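Local atomic coordinates of Rubredoxin\:oxygen oxidoreductase (Desulfovibrio gigas, PDB entry 1E5D), a protein that catalyses the four-electron reduction of dioxygen to two water molecules, using a diiron centre and a flavin mononucleotide cofactor. Residues 150-155 against 164-169; 158-163 against 221-226; 175-180 against 229-234. All blocks are in the same frame, centred on the assembly; numbering follows the deposited sequence.

How the contacts relate
The three contacts follow one mixed sheet of the lactamase-like domain from its middle to an edge. Contact 1 joins strand 151-155 to the loop that carries Asp165, contact 2 pairs the next strand, 160-164, with 221-224, and contact 3 lies where 230-231 ends the sheet. Centres of contacts 1 and 2 are about 6 Å apart, those of 2 and 3 about 10 Å, and those of 1 and 3 about 15 Å. Contacts 1 and 2 both reach the diiron centre, through Asp165 and His226, and a 2.7 Å approach of Asp225 N to Asn164 O ties their loops together. Contact 3 is more remote: the Arg176 side chain stays about 13 Å from the diiron group.

Contact 1: 150-155 against 164-169; sequences SMVSWF and NDIFGQ. With FEO (mu-oxo-diiron), chain D.
Val152 and Asn164 mark the nearest approach of the two backbones, their CA atoms 6.5 Å apart, too far for direct backbone pairing. Segment 150-155 is mostly strand 151-155 of the metallo-beta-lactamase fold, whereas 164-169 leaves the end of the neighbouring strand and at once makes a type II turn from Asp165 to Gly168, closed by Gly168 N on Asp165 O. This is how such a domain presents its metal ligands: they sit on loops at the ends of the strands. Between these two segments the hydrogen bonds all come from the Asn164 side chain.

Its CG sits between the backbone N and the carbonyl carbon (chi1 77°), and the amide extends over the start of strand 151-155, where ND2 donates twice: to Met151 O at 3.0 Å, and to Ser150 OG at 3.2 Å with an N-H...O angle of 151°. Neither bond is ideally directed. The Met151 carbonyl receives the amide from well above its plane, and both acceptors are tilted out of the amide plane of Asn164. At the other end of the amide, OD1 accepts the backbone N of Asp165, which comes from the side and above the carbonyl plane, a strained local bond. Ser150 OG is itself shared with Leu145 O and Thr142 OG1.

Next to these polar bonds, Val152 and Ile166 meet by their outermost methyls at right angles, CG1 to CD1 at 3.7 Å. Asn164 directly precedes Asp165, a ligand shared by both irons, and its side chain lies near those of His79 and His146, which also bind iron. Asp165 spreads its carboxylate between the two metals: OD1 binds FE1, and OD2 reaches FE2 at 1.9 Å.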
loop_
_atom_site.group_PDB
_atom_site.type_symbol
_atom_site.label_atom_id
_atom_site.label_comp_id
_atom_site.label_asym_id
_atom_site.label_seq_id
_atom_site.Cartn_x
_atom_site.Cartn_y
_atom_site.Cartn_z
ATOM N N SER A 150 -10.216 3.649 27.321
ATOM C CA SER A 150 -10.243 5.103 27.366
ATOM C C SER A 150 -11.158 5.672 28.442
ATOM O O SER A 150 -12.329 5.315 28.590
ATOM C CB SER A 150 -10.679 5.629 25.988
ATOM O OG SER A 150 -10.785 7.040 25.989
ATOM N N MET A 151 -10.615 6.612 29.205
ATOM C CA MET A 151 -11.368 7.386 30.172
ATOM C C MET A 151 -10.748 8.770 30.309
ATOM O O MET A 151 -9.582 8.952 29.969
ATOM C CB MET A 151 -11.398 6.702 31.537
ATOM C CG MET A 151 -10.172 7.056 32.365
ATOM S SD MET A 151 -10.229 6.339 34.017
ATOM C CE MET A 151 -8.527 6.563 34.518
ATOM N N VAL A 152 -11.513 9.745 30.791
ATOM C CA VAL A 152 -10.934 11.087 30.905
ATOM C C VAL A 152 -11.047 11.581 32.339
ATOM O O VAL A 152 -11.782 10.998 33.141
ATOM C CB VAL A 152 -11.607 12.055 29.921
ATOM C CG1 VAL A 152 -11.602 11.455 28.516
ATOM C CG2 VAL A 152 -13.031 12.372 30.351
ATOM N N SER A 153 -10.317 12.645 32.670
ATOM C CA SER A 153 -10.298 13.128 34.046
ATOM C C SER A 153 -10.732 14.584 34.127
ATOM O O SER A 153 -10.266 15.429 33.377
ATOM C CB SER A 153 -8.915 12.986 34.680
ATOM O OG SER A 153 -8.691 11.640 35.054
ATOM N N TRP A 154 -11.634 14.826 35.063
ATOM C CA TRP A 154 -12.240 16.136 35.214
ATOM C C TRP A 154 -11.941 16.751 36.578
ATOM O O TRP A 154 -12.183 16.139 37.617
ATOM C CB TRP A 154 -13.751 16.006 35.040
ATOM C CG TRP A 154 -14.532 17.276 35.133
ATOM C CD1 TRP A 154 -15.632 17.512 35.910
ATOM C CD2 TRP A 154 -14.274 18.492 34.417
ATOM N NE1 TRP A 154 -16.072 18.798 35.724
ATOM C CE2 TRP A 154 -15.257 19.421 34.813
ATOM C CE3 TRP A 154 -13.309 18.883 33.483
ATOM C CZ2 TRP A 154 -15.297 20.717 34.299
ATOM C CZ3 TRP A 154 -13.352 20.172 32.977
ATOM C CH2 TRP A 154 -14.342 21.077 33.387
ATOM N N PHE A 155 -11.419 17.961 36.518
ATOM C CA PHE A 155 -11.293 18.871 37.646
ATOM C C PHE A 155 -12.410 19.912 37.519
ATOM O O PHE A 155 -12.264 20.913 36.816
ATOM C CB PHE A 155 -9.912 19.519 37.693
ATOM C CG PHE A 155 -8.847 18.564 38.221
ATOM C CD1 PHE A 155 -8.613 18.430 39.578
ATOM C CD2 PHE A 155 -8.093 17.803 37.343
ATOM C CE1 PHE A 155 -7.662 17.558 40.068
ATOM C CE2 PHE A 155 -7.133 16.930 37.822
ATOM C CZ PHE A 155 -6.923 16.802 39.183
ATOM N N ASN A 164 -6.758 12.323 27.465
ATOM C CA ASN A 164 -5.982 11.335 26.711
ATOM C C ASN A 164 -5.928 11.725 25.234
ATOM O O ASN A 164 -5.623 12.883 24.934
ATOM C CB ASN A 164 -6.462 9.922 26.956
ATOM C CG ASN A 164 -7.688 9.326 26.340
ATOM O OD1 ASN A 164 -7.646 8.940 25.161
ATOM N ND2 ASN A 164 -8.781 9.218 27.081
ATOM N N ASP A 165 -6.116 10.815 24.295
ATOM C CA ASP A 165 -5.977 11.136 22.885
ATOM C C ASP A 165 -7.070 12.070 22.385
ATOM O O ASP A 165 -6.914 12.764 21.383
ATOM C CB ASP A 165 -6.012 9.841 22.063
ATOM C CG ASP A 165 -4.746 9.023 22.169
ATOM O OD1 ASP A 165 -3.648 9.607 22.285
ATOM O OD2 ASP A 165 -4.840 7.770 22.137
ATOM N N ILE A 166 -8.221 12.095 23.051
ATOM C CA ILE A 166 -9.340 12.917 22.588
ATOM C C ILE A 166 -8.952 14.389 22.559
ATOM O O ILE A 166 -8.426 14.923 23.545
ATOM C CB ILE A 166 -10.566 12.684 23.495
ATOM C CG1 ILE A 166 -10.854 11.191 23.697
ATOM C CG2 ILE A 166 -11.808 13.413 23.016
ATOM C CD1 ILE A 166 -11.790 10.901 24.849
ATOM N N PHE A 167 -9.220 15.023 21.424
ATOM C CA PHE A 167 -8.943 16.436 21.200
ATOM C C PHE A 167 -7.466 16.631 20.877
ATOM O O PHE A 167 -7.000 17.746 20.646
ATOM C CB PHE A 167 -9.327 17.310 22.403
ATOM C CG PHE A 167 -10.811 17.195 22.727
ATOM C CD1 PHE A 167 -11.755 17.551 21.773
ATOM C CD2 PHE A 167 -11.240 16.738 23.960
ATOM C CE1 PHE A 167 -13.106 17.448 22.044
ATOM C CE2 PHE A 167 -12.590 16.630 24.233
ATOM C CZ PHE A 167 -13.522 16.983 23.276
ATOM N N GLY A 168 -6.745 15.510 20.870
ATOM C CA GLY A 168 -5.328 15.543 20.568
ATOM C C GLY A 168 -5.086 15.997 19.145
ATOM O O GLY A 168 -5.887 15.866 18.227
ATOM N N GLN A 169 -3.911 16.569 18.911
ATOM C CA GLN A 169 -3.554 16.878 17.534
ATOM C C GLN A 169 -2.061 16.608 17.398
ATOM O O GLN A 169 -1.315 16.841 18.346
ATOM C CB GLN A 169 -3.888 18.311 17.146
ATOM C CG GLN A 169 -4.736 19.108 18.115
ATOM C CD GLN A 169 -3.955 19.535 19.341
ATOM O OE1 GLN A 169 -2.836 20.034 19.274
ATOM N NE2 GLN A 169 -4.553 19.334 20.508
HETATM FE FE1 FEO D . -1.921 8.592 21.833
HETATM FE FE2 FEO D . -4.155 6.117 21.408
HETATM O O FEO D . -2.163 6.886 22.134
HETATM O O HOH W 1 -1.273 8.789 24.168
#

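Contact 2: 158-163 against 221-226; sequences EKVLIS and FICPDH. With FEO (mu-oxo-diiron), chain D.
Leu161 O is gripped by two neighbouring groups of the opposite strand: Cys223 N donates to it at 2.7 Å, nearly in line with the carbonyl bond. A weaker CA-H...O contact joins Ile222 CA to Leu161 O at 3.3 Å. This oxygen is the central link of a parallel pair in the metallo-beta-lactamase sheet, strands 160-164 and 221-224, joined by a beta-alpha-beta crossover through helices 183-198 and 202-214. Leu161 N returns a bond to Phe221 O, and Ser163 N one to Cys223 O, although this last donor stands well above the carbonyl plane. The strand axes differ in direction by 18°.

Side chains alternate between the two faces. Val160, Ile162, Phe221 and Cys223 point to one: Cys223 SG lies 3.9 Å from Val160 CG1, which chi1 of -172° turns toward the neighbouring strand, while Ile162 CG1 rests alongside Cys223 CB. Phe221 meets Val160 by its CB alone, and its ring leads away. Tyr38 of strand 33-40 touches both Ile162 and Cys223. On the other face Leu161 CD2 meets Ile222 CG1 at 4.2 Å. At the end of the pair, Ser163 OG lies 3.4 Å from Ile222 CG2 and is hydrogen-bonded to Ile166 O.

Beyond the paired strands the chain turns to the active site. Asp225 OD2 accepts a hydrogen bond from the iron-bound water, and His226 NE2 binds FE1 at 2.0 Å.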
loop_
_atom_site.group_PDB
_atom_site.type_symbol
_atom_site.label_atom_id
_atom_site.label_comp_id
_atom_site.label_asym_id
_atom_site.label_seq_id
_atom_site.Cartn_x
_atom_site.Cartn_y
_atom_site.Cartn_z
ATOM N N GLU A 158 -11.370 23.455 38.973
ATOM C CA GLU A 158 -10.415 24.106 38.086
ATOM C C GLU A 158 -10.884 24.122 36.635
ATOM O O GLU A 158 -10.301 24.840 35.820
ATOM C CB GLU A 158 -9.052 23.415 38.168
ATOM C CG GLU A 158 -8.250 23.880 39.377
ATOM C CD GLU A 158 -8.463 22.974 40.576
ATOM O OE1 GLU A 158 -9.297 22.046 40.490
ATOM O OE2 GLU A 158 -7.785 23.206 41.601
ATOM N N LYS A 159 -11.913 23.339 36.337
ATOM C CA LYS A 159 -12.459 23.258 34.985
ATOM C C LYS A 159 -11.382 22.810 33.999
ATOM O O LYS A 159 -11.203 23.376 32.928
ATOM C CB LYS A 159 -13.072 24.597 34.566
ATOM C CG LYS A 159 -14.334 24.925 35.358
ATOM C CD LYS A 159 -15.169 25.984 34.661
ATOM C CE LYS A 159 -15.444 27.166 35.578
ATOM N NZ LYS A 159 -14.922 28.437 35.002
ATOM N N VAL A 160 -10.673 21.773 34.426
ATOM C CA VAL A 160 -9.591 21.149 33.698
ATOM C C VAL A 160 -9.991 19.741 33.266
ATOM O O VAL A 160 -10.199 18.866 34.100
ATOM C CB VAL A 160 -8.293 21.028 34.520
ATOM C CG1 VAL A 160 -7.156 20.553 33.624
ATOM C CG2 VAL A 160 -7.955 22.348 35.197
ATOM N N LEU A 161 -10.099 19.562 31.958
ATOM C CA LEU A 161 -10.365 18.247 31.396
ATOM C C LEU A 161 -9.071 17.672 30.818
ATOM O O LEU A 161 -8.501 18.247 29.889
ATOM C CB LEU A 161 -11.444 18.319 30.326
ATOM C CG LEU A 161 -11.856 16.986 29.704
ATOM C CD1 LEU A 161 -12.511 16.076 30.734
ATOM C CD2 LEU A 161 -12.773 17.234 28.512
ATOM N N ILE A 162 -8.629 16.565 31.388
ATOM C CA ILE A 162 -7.483 15.805 30.904
ATOM C C ILE A 162 -7.999 14.592 30.128
ATOM O O ILE A 162 -8.481 13.673 30.790
ATOM C CB ILE A 162 -6.573 15.389 32.068
ATOM C CG1 ILE A 162 -6.179 16.555 32.984
ATOM C CG2 ILE A 162 -5.343 14.658 31.544
ATOM C CD1 ILE A 162 -5.462 16.167 34.255
ATOM N N SER A 163 -7.914 14.633 28.804
ATOM C CA SER A 163 -8.673 13.827 27.871
ATOM C C SER A 163 -7.958 12.726 27.106
ATOM O O SER A 163 -8.549 12.214 26.138
ATOM C CB SER A 163 -9.274 14.762 26.786
ATOM O OG SER A 163 -8.235 15.601 26.314
ATOM N N PHE A 221 -9.662 24.533 30.269
ATOM C CA PHE A 221 -8.499 23.860 29.752
ATOM C C PHE A 221 -8.796 22.433 29.312
ATOM O O PHE A 221 -9.284 21.626 30.114
ATOM C CB PHE A 221 -7.436 23.772 30.848
ATOM C CG PHE A 221 -6.764 25.089 31.167
ATOM C CD1 PHE A 221 -5.723 25.538 30.375
ATOM C CD2 PHE A 221 -7.186 25.845 32.248
ATOM C CE1 PHE A 221 -5.103 26.738 30.671
ATOM C CE2 PHE A 221 -6.564 27.042 32.552
ATOM C CZ PHE A 221 -5.522 27.485 31.758
ATOM N N ILE A 222 -8.486 22.105 28.057
ATOM C CA ILE A 222 -8.509 20.685 27.703
ATOM C C ILE A 222 -7.077 20.213 27.442
ATOM O O ILE A 222 -6.370 20.839 26.666
ATOM C CB ILE A 222 -9.377 20.349 26.487
ATOM C CG1 ILE A 222 -10.863 20.582 26.756
ATOM C CG2 ILE A 222 -9.086 18.925 26.030
ATOM C CD1 ILE A 222 -11.709 20.774 25.518
ATOM N N CYS A 223 -6.704 19.141 28.109
ATOM C CA CYS A 223 -5.352 18.610 28.132
ATOM C C CYS A 223 -5.291 17.210 27.534
ATOM O O CYS A 223 -5.531 16.216 28.219
ATOM C CB CYS A 223 -4.842 18.606 29.579
ATOM S SG CYS A 223 -4.931 20.229 30.381
ATOM N N PRO A 224 -4.985 17.152 26.242
ATOM C CA PRO A 224 -4.810 15.883 25.531
ATOM C C PRO A 224 -3.371 15.360 25.564
ATOM O O PRO A 224 -2.428 16.080 25.904
ATOM C CB PRO A 224 -5.213 16.278 24.106
ATOM C CG PRO A 224 -4.754 17.683 23.970
ATOM C CD PRO A 224 -4.807 18.301 25.339
ATOM N N ASP A 225 -3.228 14.090 25.203
ATOM C CA ASP A 225 -2.001 13.330 25.118
ATOM C C ASP A 225 -1.008 13.864 24.090
ATOM O O ASP A 225 0.187 13.707 24.301
ATOM C CB ASP A 225 -2.315 11.890 24.688
ATOM C CG ASP A 225 -2.779 11.028 25.840
ATOM O OD1 ASP A 225 -2.656 11.469 26.998
ATOM O OD2 ASP A 225 -3.298 9.925 25.567
ATOM N N HIS A 226 -1.521 14.447 23.015
ATOM C CA HIS A 226 -0.735 14.911 21.894
ATOM C C HIS A 226 -1.099 16.324 21.467
ATOM O O HIS A 226 -2.271 16.655 21.287
ATOM C CB HIS A 226 -0.935 14.001 20.661
ATOM C CG HIS A 226 -0.840 12.544 20.990
ATOM N ND1 HIS A 226 0.308 11.960 21.477
ATOM C CD2 HIS A 226 -1.753 11.553 20.913
ATOM C CE1 HIS A 226 0.091 10.676 21.676
ATOM N NE2 HIS A 226 -1.153 10.395 21.343
HETATM FE FE1 FEO D . -1.921 8.592 21.833
HETATM FE FE2 FEO D . -4.155 6.117 21.408
HETATM O O FEO D . -2.163 6.886 22.134
HETATM O O HOH W 1 -1.273 8.789 24.168
#

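Contact 3: 175-180 against 229-234; sequences ERFSDQ and IFRGAD
Arg231 lays its guanidinium flat on one face of the Phe177 ring, centres 4.0 Å apart and planes at 18°, a stacked cation-pi pair with NH2 over CD2. The arginine chain crosses the phenylalanine at about a right angle, and bends at chi2 and chi3 bring its end over the ring. Asp179 meets the same guanidinium at the edge, its carboxylate turned 30° from that plane. NH1 donates to the syn lone pair of OD2 at 2.6 Å in a salt bridge; the guanidinium has the ring against one face and the carboxylate at its edge.

The Phe177 ring also runs side by side with Ile229, CD1 to CB 3.6 Å. Between the backbones there is a single beta bridge at the edge of the lactamase-fold sheet: Ile229 N donates to Arg176 O, and Ser178 N, at the start of a short 3-10 segment, to Ile229 O. Within that loop Gln180 OE1 accepts the backbone N of Phe177. Ser178 CB packs obliquely against the Phe230 ring. Its OG, hydrogen-bonded to Gln235 NE2 of helix 233-248, also accepts Arg231 N at 3.2 Å.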
loop_
_atom_site.group_PDB
_atom_site.type_symbol
_atom_site.label_atom_id
_atom_site.label_comp_id
_atom_site.label_asym_id
_atom_site.label_seq_id
_atom_site.Cartn_x
_atom_site.Cartn_y
_atom_site.Cartn_z
ATOM N N GLU A 175 5.261 26.260 20.893
ATOM C CA GLU A 175 3.998 26.743 21.435
ATOM C C GLU A 175 3.201 25.565 21.999
ATOM O O GLU A 175 2.962 24.601 21.268
ATOM C CB GLU A 175 3.169 27.457 20.387
ATOM C CG GLU A 175 3.743 28.620 19.622
ATOM C CD GLU A 175 4.964 28.331 18.780
ATOM O OE1 GLU A 175 4.864 27.795 17.662
ATOM O OE2 GLU A 175 6.066 28.617 19.302
ATOM N N ARG A 176 2.799 25.615 23.265
ATOM C CA ARG A 176 2.087 24.485 23.853
ATOM C C ARG A 176 0.602 24.774 24.058
ATOM O O ARG A 176 -0.145 23.922 24.550
ATOM C CB ARG A 176 2.723 24.070 25.180
ATOM C CG ARG A 176 4.227 24.134 25.277
ATOM C CD ARG A 176 4.943 23.518 24.082
ATOM N NE ARG A 176 4.325 22.244 23.719
ATOM C CZ ARG A 176 4.590 21.131 24.394
ATOM N NH1 ARG A 176 5.443 21.186 25.410
ATOM N NH2 ARG A 176 4.009 19.994 24.045
ATOM N N PHE A 177 0.141 25.966 23.684
ATOM C CA PHE A 177 -1.266 26.292 23.907
ATOM C C PHE A 177 -2.000 26.649 22.626
ATOM O O PHE A 177 -1.437 27.247 21.717
ATOM C CB PHE A 177 -1.365 27.433 24.927
ATOM C CG PHE A 177 -0.905 26.962 26.306
ATOM C CD1 PHE A 177 -1.717 26.160 27.089
ATOM C CD2 PHE A 177 0.341 27.326 26.776
ATOM C CE1 PHE A 177 -1.273 25.740 28.327
ATOM C CE2 PHE A 177 0.779 26.918 28.027
ATOM C CZ PHE A 177 -0.032 26.118 28.807
ATOM N N SER A 178 -3.271 26.260 22.579
ATOM C CA SER A 178 -4.077 26.416 21.374
ATOM C C SER A 178 -4.152 27.867 20.920
ATOM O O SER A 178 -4.248 28.153 19.726
ATOM C CB SER A 178 -5.483 25.853 21.606
ATOM O OG SER A 178 -6.113 26.492 22.702
ATOM N N ASP A 179 -4.111 28.806 21.864
ATOM C CA ASP A 179 -4.224 30.213 21.499
ATOM C C ASP A 179 -2.931 30.768 20.923
ATOM O O ASP A 179 -2.879 31.929 20.533
ATOM C CB ASP A 179 -4.604 31.058 22.720
ATOM C CG ASP A 179 -3.588 30.946 23.839
ATOM O OD1 ASP A 179 -2.604 31.719 23.861
ATOM O OD2 ASP A 179 -3.771 30.076 24.710
ATOM N N GLN A 180 -1.872 29.966 20.890
ATOM C CA GLN A 180 -0.599 30.475 20.392
ATOM C C GLN A 180 -0.337 30.012 18.966
ATOM O O GLN A 180 0.691 30.364 18.394
ATOM C CB GLN A 180 0.557 30.017 21.273
ATOM C CG GLN A 180 0.400 30.340 22.745
ATOM C CD GLN A 180 1.493 29.665 23.554
ATOM O OE1 GLN A 180 1.615 28.439 23.539
ATOM N NE2 GLN A 180 2.278 30.472 24.253
ATOM N N ILE A 229 -2.319 22.394 24.343
ATOM C CA ILE A 229 -3.390 22.449 25.327
ATOM C C ILE A 229 -4.440 23.474 24.933
ATOM O O ILE A 229 -4.087 24.566 24.476
ATOM C CB ILE A 229 -2.813 22.798 26.710
ATOM C CG1 ILE A 229 -2.043 21.630 27.336
ATOM C CG2 ILE A 229 -3.902 23.306 27.637
ATOM C CD1 ILE A 229 -0.899 22.080 28.221
ATOM N N PHE A 230 -5.714 23.140 25.096
ATOM C CA PHE A 230 -6.775 24.107 24.813
ATOM C C PHE A 230 -6.962 25.023 26.016
ATOM O O PHE A 230 -7.439 24.581 27.065
ATOM C CB PHE A 230 -8.081 23.398 24.449
ATOM C CG PHE A 230 -7.989 22.707 23.092
ATOM C CD1 PHE A 230 -8.229 23.417 21.930
ATOM C CD2 PHE A 230 -7.655 21.366 23.012
ATOM C CE1 PHE A 230 -8.128 22.803 20.695
ATOM C CE2 PHE A 230 -7.550 20.748 21.779
ATOM C CZ PHE A 230 -7.781 21.467 20.622
ATOM N N ARG A 231 -6.569 26.279 25.840
ATOM C CA ARG A 231 -6.570 27.234 26.948
ATOM C C ARG A 231 -7.637 28.301 26.775
ATOM O O ARG A 231 -7.583 29.134 25.876
ATOM C CB ARG A 231 -5.189 27.865 27.055
ATOM C CG ARG A 231 -4.973 28.879 28.165
ATOM C CD ARG A 231 -4.066 29.976 27.642
ATOM N NE ARG A 231 -2.698 29.919 28.131
ATOM C CZ ARG A 231 -1.641 30.337 27.447
ATOM N NH1 ARG A 231 -1.781 30.842 26.230
ATOM N NH2 ARG A 231 -0.423 30.259 27.965
ATOM N N GLY A 232 -8.627 28.273 27.657
ATOM C CA GLY A 232 -9.734 29.203 27.609
ATOM C C GLY A 232 -11.025 28.536 27.176
ATOM O O GLY A 232 -11.039 27.699 26.270
ATOM N N ALA A 233 -12.126 28.907 27.826
ATOM C CA ALA A 233 -13.409 28.275 27.547
ATOM C C ALA A 233 -13.771 28.403 26.076
ATOM O O ALA A 233 -14.387 27.506 25.495
ATOM C CB ALA A 233 -14.495 28.873 28.426
ATOM N N ASP A 234 -13.387 29.522 25.442
ATOM C CA ASP A 234 -13.767 29.625 24.026
ATOM C C ASP A 234 -13.070 28.518 23.241
ATOM O O ASP A 234 -13.690 27.790 22.477
ATOM C CB ASP A 234 -13.460 31.007 23.471
ATOM C CG ASP A 234 -11.994 31.373 23.536
ATOM O OD1 ASP A 234 -11.395 31.090 24.595
ATOM O OD2 ASP A 234 -11.457 31.903 22.544
#